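Local coordinates for protein complement C1r subcomponent (Homo sapiens, PDB 6F1D) that cleaves and so activates the protease C1s within the C1 complex of complement, its calcium-binding CUB2 domain probably taking part in the C1r–C1s interaction, at residues Y62-N70 / S90-D100; A1-E10 / P25-V36. All blocks are in the same frame, centred on the assembly; numbering follows the deposited sequence.

Contact 1. Residues Y62-N70 / S90-D100; sequences YDQLQIYAN and SNAVDLLFFTD. With CA (calcium ion), chain B.
D63 and D100 meet where strands 64-69 and 92-98, paired antiparallel, give way to loops, and both carboxylates reach one calcium ion. D63 binds it with both oxygens; D100 uses OD1 alone, 2.4 Å from the calcium. With CG between its own N and carbonyl carbon (chi1 69°), the D100 carboxylate presents OD1 to the ion and leaves OD2 alongside the CB of Y62. The D100 N-H comes down on D63 OD1 from above the carboxylate plane (N to OD1 2.9 Å), nearly straight at 163°. The hydroxyl of Y24 hydrogen-bonds D63 OD2.

On the face carrying Q64, Q66 and Y68, amides and rings interlock. Q64 folds back to lay OE1 3.4 Å from F98 CB, its NE2 hydrogen-bonded to C60 O. The amide of Q66 stands steeply to the F98 ring, planes 71° apart, and brings OE1 to the ring edge, 3.7 Å from CE2. Y68 OH hydrogen-bonds this OE1 at 2.8 Å from above the amide plane, and Y68 CE1 rests 3.9 Å from L96 CD1. An alanine in place of Q66 would probably leave the Y68 hydroxyl without its acceptor and open a gap beside the F98 edge.

The opposite face is apolar: I67 and L95 lie side by side, pointing the same way, I67 CD1 3.9 Å from L95 CD2; F46 of strand 40-46 packs on L65 and I67, and L42 on V93.

Completed by E53, S102 and two waters, the calcium lets D63 OD1 and D100 OD1 approach to 3.0 Å. Without the cation these carboxylates would probably repel, so this end likely depends on calcium.

Contact 2. Residues A1-E10 / P25-V36; sequences AECSSELYTE and PPDLRCNYSIRV
L7 reaches over to S33 and R35 on one face of the parallel pair formed by strands 6-8 and 29-35. Its CG lies anti to the backbone N (chi1 169°), which carries CD1 across to the neighbouring strand and into the notch between S33 and R35, 4.1 Å from S33 CB and 4.0 Å from R35 CG. The R35 side chain crosses it at about a right angle on its way to a salt bridge with D94. Beside this notch a water spans E6 O and S33 OG, the latter also hydrogen-bonded to D94 of strand 92-98.

The other face is filled by Y8, Y32 and I34. Y8 CB sits 4.4 Å from I34 CG1, and the Y8 ring extends in its own plane toward Y32, edge to edge, with OH 4.2 Å from Y32 CD1. I15 of strand 13-16 packs against all three, and W108 meets the Y32 ring edge-to-face.

Before strand 6-8 the chain runs as a loop, poorly ordered over residues 1-4. L28 packs against it, its CD2 3.8 Å from C3 CB and 3.3 Å from E2 O. C3 SG is joined to C30 SG at 2.1 Å, stitching the incoming chain to the start of strand 29-35. A disulfide and a short parallel strand at the sheet's edge together characterise the N-terminal part of the CUB beta-sandwich.

In the fold
Followed from the N terminus, the chain first makes contact 2, which closes the loop of residues 11-24; this excursion supplies strand 13-16 to the opposite sheet. After strand 29-35 it crosses to that sheet for strand 40-46, then passes through the loop bearing E53 before contact 1 opens. Contact 1 closes residues 71-89, in which strand 72-77 forms one edge of the first sheet and 86-87 one edge of the second. The two closures are in series, neither nested nor crossed. They become neighbours in space because strand 92-98 lies antiparallel beside 29-35, so together they assemble four strands of one mixed sheet from two separate halves of the domain.

Contact 1. Residues Y62-N70 / S90-D100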
# COMPACT_ATOMS: atom_id res chain seq x y z
N TYR A 62 -4.61 -14.83 0.82
CA TYR A 62 -5.95 -14.35 0.48
C TYR A 62 -5.85 -13.01 -0.22
O TYR A 62 -6.17 -12.88 -1.41
CB TYR A 62 -6.79 -14.22 1.75
CG TYR A 62 -7.08 -15.55 2.43
CD1 TYR A 62 -6.92 -15.70 3.81
CD2 TYR A 62 -7.53 -16.66 1.70
CE1 TYR A 62 -7.19 -16.88 4.43
CE2 TYR A 62 -7.80 -17.85 2.34
CZ TYR A 62 -7.64 -17.94 3.71
OH TYR A 62 -7.91 -19.12 4.34
N ASP A 63 -5.43 -12.00 0.52
CA ASP A 63 -5.33 -10.63 0.04
C ASP A 63 -3.88 -10.23 0.22
O ASP A 63 -3.23 -10.75 1.14
CB ASP A 63 -6.22 -9.63 0.84
CG ASP A 63 -7.67 -10.07 0.93
OD1 ASP A 63 -8.13 -10.85 0.08
OD2 ASP A 63 -8.36 -9.63 1.88
N GLN A 64 -3.36 -9.33 -0.63
CA GLN A 64 -1.94 -8.97 -0.52
C GLN A 64 -1.77 -7.50 -0.81
O GLN A 64 -2.36 -7.00 -1.77
CB GLN A 64 -1.05 -9.72 -1.53
CG GLN A 64 -1.14 -11.24 -1.46
CD GLN A 64 -2.36 -11.83 -2.21
OE1 GLN A 64 -2.81 -11.29 -3.21
NE2 GLN A 64 -2.84 -12.99 -1.74
N LEU A 65 -0.90 -6.83 -0.05
CA LEU A 65 -0.40 -5.50 -0.41
C LEU A 65 1.08 -5.64 -0.79
O LEU A 65 1.90 -6.07 0.02
CB LEU A 65 -0.56 -4.52 0.74
CG LEU A 65 -0.02 -3.11 0.41
CD1 LEU A 65 -0.83 -2.59 -0.80
CD2 LEU A 65 -0.23 -2.18 1.63
N GLN A 66 1.43 -5.34 -2.04
CA GLN A 66 2.79 -5.50 -2.53
C GLN A 66 3.34 -4.11 -2.82
O GLN A 66 2.61 -3.26 -3.34
CB GLN A 66 2.84 -6.34 -3.80
CG GLN A 66 2.02 -7.58 -3.73
CD GLN A 66 2.23 -8.41 -4.95
OE1 GLN A 66 2.59 -7.89 -6.03
NE2 GLN A 66 1.99 -9.71 -4.82
N ILE A 67 4.59 -3.86 -2.45
CA ILE A 67 5.20 -2.55 -2.60
C ILE A 67 6.45 -2.67 -3.46
O ILE A 67 7.28 -3.55 -3.22
CB ILE A 67 5.52 -1.93 -1.24
CG1 ILE A 67 4.23 -1.90 -0.40
CG2 ILE A 67 6.20 -0.57 -1.45
CD1 ILE A 67 4.27 -1.06 0.88
N TYR A 68 6.58 -1.78 -4.46
CA TYR A 68 7.67 -1.78 -5.43
C TYR A 68 8.33 -0.42 -5.38
O TYR A 68 7.65 0.61 -5.30
CB TYR A 68 7.19 -2.04 -6.84
CG TYR A 68 6.64 -3.42 -7.00
CD1 TYR A 68 5.31 -3.69 -6.63
CD2 TYR A 68 7.41 -4.44 -7.45
CE1 TYR A 68 4.78 -5.00 -6.76
CE2 TYR A 68 6.89 -5.77 -7.60
CZ TYR A 68 5.57 -6.01 -7.23
OH TYR A 68 5.03 -7.26 -7.33
N ALA A 69 9.65 -0.41 -5.40
CA ALA A 69 10.41 0.83 -5.44
C ALA A 69 11.21 0.78 -6.72
O ALA A 69 12.10 -0.06 -6.86
CB ALA A 69 11.31 1.00 -4.22
N ASN A 70 10.89 1.70 -7.62
CA ASN A 70 11.43 1.71 -8.98
C ASN A 70 11.47 0.30 -9.57
O ASN A 70 12.46 -0.15 -10.13
CB ASN A 70 12.80 2.36 -9.00
CG ASN A 70 12.90 3.38 -10.11
OD1 ASN A 70 12.35 3.18 -11.20
ND2 ASN A 70 13.58 4.50 -9.84
N SER A 90 13.90 5.98 -3.44
CA SER A 90 13.37 6.01 -4.80
C SER A 90 12.42 7.18 -4.96
O SER A 90 11.73 7.56 -4.02
CB SER A 90 12.61 4.71 -5.10
OG SER A 90 12.16 4.71 -6.43
N ASN A 91 12.34 7.72 -6.17
CA ASN A 91 11.30 8.69 -6.50
C ASN A 91 10.09 8.07 -7.18
O ASN A 91 9.21 8.81 -7.62
CB ASN A 91 11.88 9.80 -7.39
CG ASN A 91 12.25 9.29 -8.76
OD1 ASN A 91 12.72 8.18 -8.90
ND2 ASN A 91 12.02 10.11 -9.79
N ALA A 92 10.02 6.74 -7.29
CA ALA A 92 8.94 6.05 -8.01
C ALA A 92 8.55 4.83 -7.20
O ALA A 92 9.35 3.89 -7.07
CB ALA A 92 9.39 5.62 -9.41
N VAL A 93 7.35 4.84 -6.63
CA VAL A 93 6.85 3.71 -5.85
C VAL A 93 5.54 3.23 -6.47
O VAL A 93 4.77 4.04 -7.00
CB VAL A 93 6.68 4.14 -4.38
CG1 VAL A 93 5.84 3.16 -3.57
CG2 VAL A 93 8.10 4.31 -3.77
N ASP A 94 5.31 1.92 -6.46
CA ASP A 94 3.99 1.42 -6.82
C ASP A 94 3.51 0.50 -5.70
O ASP A 94 4.30 -0.27 -5.15
CB ASP A 94 4.01 0.67 -8.13
CG ASP A 94 4.38 1.58 -9.32
OD1 ASP A 94 3.47 1.98 -10.11
OD2 ASP A 94 5.60 1.89 -9.48
N LEU A 95 2.24 0.63 -5.33
CA LEU A 95 1.57 -0.32 -4.45
C LEU A 95 0.51 -1.06 -5.24
O LEU A 95 -0.26 -0.44 -5.97
CB LEU A 95 0.91 0.37 -3.27
CG LEU A 95 1.93 1.09 -2.39
CD1 LEU A 95 1.95 2.52 -2.87
CD2 LEU A 95 1.50 1.00 -0.94
N LEU A 96 0.51 -2.38 -5.12
CA LEU A 96 -0.46 -3.24 -5.77
C LEU A 96 -1.24 -3.88 -4.62
O LEU A 96 -0.63 -4.47 -3.73
CB LEU A 96 0.23 -4.32 -6.59
CG LEU A 96 1.08 -3.91 -7.78
CD1 LEU A 96 1.37 -5.16 -8.60
CD2 LEU A 96 0.34 -2.84 -8.58
N PHE A 97 -2.54 -3.71 -4.61
CA PHE A 97 -3.39 -4.34 -3.59
C PHE A 97 -4.33 -5.32 -4.29
O PHE A 97 -5.17 -4.90 -5.10
CB PHE A 97 -4.16 -3.24 -2.85
CG PHE A 97 -4.97 -3.71 -1.68
CD1 PHE A 97 -6.22 -3.17 -1.47
CD2 PHE A 97 -4.47 -4.63 -0.77
CE1 PHE A 97 -7.01 -3.58 -0.36
CE2 PHE A 97 -5.25 -5.03 0.34
CZ PHE A 97 -6.49 -4.49 0.54
N PHE A 98 -4.22 -6.60 -3.96
CA PHE A 98 -5.07 -7.65 -4.52
C PHE A 98 -5.96 -8.20 -3.43
O PHE A 98 -5.48 -8.49 -2.33
CB PHE A 98 -4.24 -8.82 -5.05
CG PHE A 98 -3.26 -8.46 -6.13
CD1 PHE A 98 -3.65 -8.44 -7.46
CD2 PHE A 98 -1.92 -8.19 -5.83
CE1 PHE A 98 -2.75 -8.13 -8.47
CE2 PHE A 98 -1.00 -7.89 -6.85
CZ PHE A 98 -1.42 -7.86 -8.17
N THR A 99 -7.24 -8.38 -3.71
CA THR A 99 -8.11 -8.96 -2.70
C THR A 99 -8.94 -10.05 -3.33
O THR A 99 -9.27 -10.01 -4.53
CB THR A 99 -9.04 -7.93 -2.04
OG1 THR A 99 -9.97 -7.43 -3.02
CG2 THR A 99 -8.24 -6.74 -1.53
N ASP A 100 -9.30 -11.03 -2.53
CA ASP A 100 -10.01 -12.18 -3.06
C ASP A 100 -11.52 -11.97 -2.89
O ASP A 100 -11.96 -10.85 -2.65
CB ASP A 100 -9.54 -13.46 -2.38
CG ASP A 100 -9.95 -13.55 -0.89
OD1 ASP A 100 -10.54 -12.58 -0.33
OD2 ASP A 100 -9.66 -14.60 -0.26
CA CA B . -10.34 -11.02 1.42
O HOH W 1 14.79 6.13 -7.81
O HOH W 2 -11.33 -9.57 -0.11
O HOH W 3 -11.23 -9.34 3.10

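Contact 2. Residues A1-E10 / P25-V36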
# COMPACT_ATOMS: atom_id res chain seq x y z
N ALA A 1 -16.53 -2.69 -5.15
CA ALA A 1 -16.65 -1.28 -5.47
C ALA A 1 -15.90 -0.94 -6.77
O ALA A 1 -16.41 -1.18 -7.87
CB ALA A 1 -16.15 -0.41 -4.30
N GLU A 2 -14.68 -0.42 -6.66
CA GLU A 2 -14.05 0.27 -7.79
C GLU A 2 -12.81 -0.48 -8.28
O GLU A 2 -12.75 -1.72 -8.25
CB GLU A 2 -13.67 1.68 -7.34
CG GLU A 2 -14.82 2.55 -6.89
CD GLU A 2 -14.64 3.07 -5.47
OE1 GLU A 2 -14.50 4.31 -5.29
OE2 GLU A 2 -14.69 2.27 -4.50
N CYS A 3 -11.90 0.29 -8.87
CA CYS A 3 -10.47 0.37 -8.58
C CYS A 3 -9.70 0.67 -9.85
O CYS A 3 -9.02 -0.18 -10.43
CB CYS A 3 -9.89 -0.86 -7.86
SG CYS A 3 -8.59 -0.21 -6.71
N SER A 4 -9.85 1.91 -10.29
CA SER A 4 -8.94 2.49 -11.25
C SER A 4 -7.60 2.78 -10.58
O SER A 4 -7.53 3.01 -9.37
CB SER A 4 -9.53 3.77 -11.83
OG SER A 4 -10.22 4.46 -10.80
N SER A 5 -6.54 2.75 -11.38
CA SER A 5 -5.23 3.14 -10.88
C SER A 5 -5.26 4.58 -10.40
O SER A 5 -6.04 5.40 -10.88
CB SER A 5 -4.19 2.96 -11.99
OG SER A 5 -4.41 3.88 -13.03
N GLU A 6 -4.43 4.88 -9.42
CA GLU A 6 -4.34 6.22 -8.89
C GLU A 6 -2.87 6.66 -8.94
O GLU A 6 -1.97 5.85 -8.76
CB GLU A 6 -4.93 6.27 -7.47
CG GLU A 6 -5.10 7.68 -6.84
CD GLU A 6 -5.37 8.85 -7.82
OE1 GLU A 6 -4.76 9.93 -7.66
OE2 GLU A 6 -6.21 8.71 -8.73
N LEU A 7 -2.66 7.94 -9.21
CA LEU A 7 -1.33 8.52 -9.34
C LEU A 7 -1.21 9.69 -8.39
O LEU A 7 -2.08 10.57 -8.39
CB LEU A 7 -1.09 9.01 -10.78
CG LEU A 7 0.17 9.87 -10.96
CD1 LEU A 7 1.40 9.03 -10.73
CD2 LEU A 7 0.22 10.49 -12.32
N TYR A 8 -0.14 9.70 -7.60
CA TYR A 8 0.17 10.73 -6.60
C TYR A 8 1.51 11.37 -6.96
O TYR A 8 2.52 10.67 -7.05
CB TYR A 8 0.25 10.10 -5.20
CG TYR A 8 -1.06 9.48 -4.77
CD1 TYR A 8 -1.35 8.17 -5.10
CD2 TYR A 8 -2.03 10.22 -4.08
CE1 TYR A 8 -2.54 7.59 -4.78
CE2 TYR A 8 -3.26 9.64 -3.73
CZ TYR A 8 -3.51 8.32 -4.08
OH TYR A 8 -4.69 7.67 -3.77
N THR A 9 1.52 12.67 -7.17
CA THR A 9 2.75 13.37 -7.51
C THR A 9 3.06 14.54 -6.58
O THR A 9 4.08 15.20 -6.80
CB THR A 9 2.69 13.90 -8.94
OG1 THR A 9 1.71 14.93 -8.99
CG2 THR A 9 2.27 12.78 -9.90
N GLU A 10 2.25 14.82 -5.57
CA GLU A 10 2.58 15.90 -4.65
C GLU A 10 3.74 15.48 -3.72
O GLU A 10 4.09 14.31 -3.64
CB GLU A 10 1.34 16.32 -3.85
CG GLU A 10 0.48 17.33 -4.59
CD GLU A 10 -1.01 17.08 -4.42
OE1 GLU A 10 -1.73 17.08 -5.44
OE2 GLU A 10 -1.47 16.89 -3.27
N PRO A 25 -13.43 -3.67 -0.56
CA PRO A 25 -14.25 -4.55 -1.42
C PRO A 25 -13.48 -5.79 -1.86
O PRO A 25 -12.24 -5.78 -1.87
CB PRO A 25 -14.58 -3.65 -2.62
CG PRO A 25 -14.07 -2.30 -2.28
CD PRO A 25 -13.03 -2.45 -1.26
N PRO A 26 -14.16 -6.84 -2.31
CA PRO A 26 -13.46 -8.02 -2.81
C PRO A 26 -13.09 -7.89 -4.29
O PRO A 26 -13.50 -6.96 -4.98
CB PRO A 26 -14.50 -9.13 -2.61
CG PRO A 26 -15.79 -8.44 -2.88
CD PRO A 26 -15.63 -7.04 -2.34
N ASP A 27 -12.24 -8.83 -4.74
CA ASP A 27 -11.88 -9.03 -6.14
C ASP A 27 -11.19 -7.81 -6.74
O ASP A 27 -11.30 -7.57 -7.94
CB ASP A 27 -13.10 -9.47 -6.95
CG ASP A 27 -13.64 -10.80 -6.47
OD1 ASP A 27 -12.82 -11.73 -6.28
OD2 ASP A 27 -14.87 -10.91 -6.26
N LEU A 28 -10.45 -7.08 -5.92
CA LEU A 28 -9.75 -5.90 -6.39
C LEU A 28 -8.39 -6.28 -6.95
O LEU A 28 -7.71 -7.17 -6.43
CB LEU A 28 -9.52 -4.93 -5.25
CG LEU A 28 -10.69 -4.21 -4.62
CD1 LEU A 28 -10.13 -3.31 -3.49
CD2 LEU A 28 -11.52 -3.45 -5.66
N ARG A 29 -7.97 -5.54 -7.97
CA ARG A 29 -6.56 -5.43 -8.36
C ARG A 29 -6.29 -3.94 -8.51
O ARG A 29 -6.51 -3.38 -9.59
CB ARG A 29 -6.27 -6.22 -9.65
CG ARG A 29 -7.19 -7.42 -9.87
CD ARG A 29 -6.60 -8.50 -10.80
NE ARG A 29 -7.63 -9.21 -11.56
CZ ARG A 29 -8.54 -10.04 -11.04
NH1 ARG A 29 -8.57 -10.28 -9.73
NH2 ARG A 29 -9.43 -10.62 -11.83
N CYS A 30 -5.85 -3.31 -7.43
CA CYS A 30 -5.64 -1.87 -7.36
C CYS A 30 -4.16 -1.55 -7.56
O CYS A 30 -3.29 -2.22 -7.01
CB CYS A 30 -6.08 -1.34 -5.99
SG CYS A 30 -7.76 -1.73 -5.61
N ASN A 31 -3.89 -0.50 -8.35
CA ASN A 31 -2.53 -0.02 -8.53
C ASN A 31 -2.47 1.45 -8.13
O ASN A 31 -3.16 2.29 -8.72
CB ASN A 31 -2.09 -0.18 -10.00
CG ASN A 31 -0.71 0.41 -10.28
OD1 ASN A 31 0.21 0.34 -9.44
ND2 ASN A 31 -0.55 1.00 -11.46
N TYR A 32 -1.62 1.76 -7.16
CA TYR A 32 -1.37 3.11 -6.71
C TYR A 32 0.07 3.47 -7.06
O TYR A 32 0.99 2.75 -6.68
CB TYR A 32 -1.54 3.22 -5.20
CG TYR A 32 -2.85 2.69 -4.67
CD1 TYR A 32 -3.88 3.56 -4.36
CD2 TYR A 32 -3.04 1.32 -4.43
CE1 TYR A 32 -5.11 3.09 -3.87
CE2 TYR A 32 -4.25 0.84 -3.92
CZ TYR A 32 -5.27 1.73 -3.64
OH TYR A 32 -6.47 1.27 -3.15
N SER A 33 0.28 4.56 -7.77
CA SER A 33 1.64 4.96 -8.14
C SER A 33 1.97 6.29 -7.48
O SER A 33 1.15 7.21 -7.48
CB SER A 33 1.79 5.09 -9.67
OG SER A 33 1.46 3.86 -10.32
N ILE A 34 3.20 6.41 -6.99
CA ILE A 34 3.75 7.68 -6.52
C ILE A 34 4.92 8.04 -7.42
O ILE A 34 5.83 7.21 -7.63
CB ILE A 34 4.24 7.58 -5.07
CG1 ILE A 34 3.16 6.92 -4.22
CG2 ILE A 34 4.63 9.00 -4.56
CD1 ILE A 34 3.65 6.71 -2.75
N ARG A 35 4.91 9.24 -7.96
CA ARG A 35 5.99 9.67 -8.84
C ARG A 35 6.36 11.09 -8.43
O ARG A 35 5.52 11.99 -8.55
CB ARG A 35 5.57 9.62 -10.31
CG ARG A 35 5.26 8.19 -10.84
CD ARG A 35 6.56 7.43 -11.01
NE ARG A 35 6.40 6.10 -11.60
CZ ARG A 35 5.85 5.06 -10.98
NH1 ARG A 35 5.39 5.17 -9.73
NH2 ARG A 35 5.78 3.88 -11.64
N VAL A 36 7.59 11.30 -7.96
CA VAL A 36 8.02 12.64 -7.57
C VAL A 36 9.31 12.96 -8.31
O VAL A 36 9.83 12.15 -9.08
CB VAL A 36 8.18 12.78 -6.04
CG1 VAL A 36 6.84 12.50 -5.34
CG2 VAL A 36 9.21 11.81 -5.52
O HOH W 4 -1.26 3.88 -10.86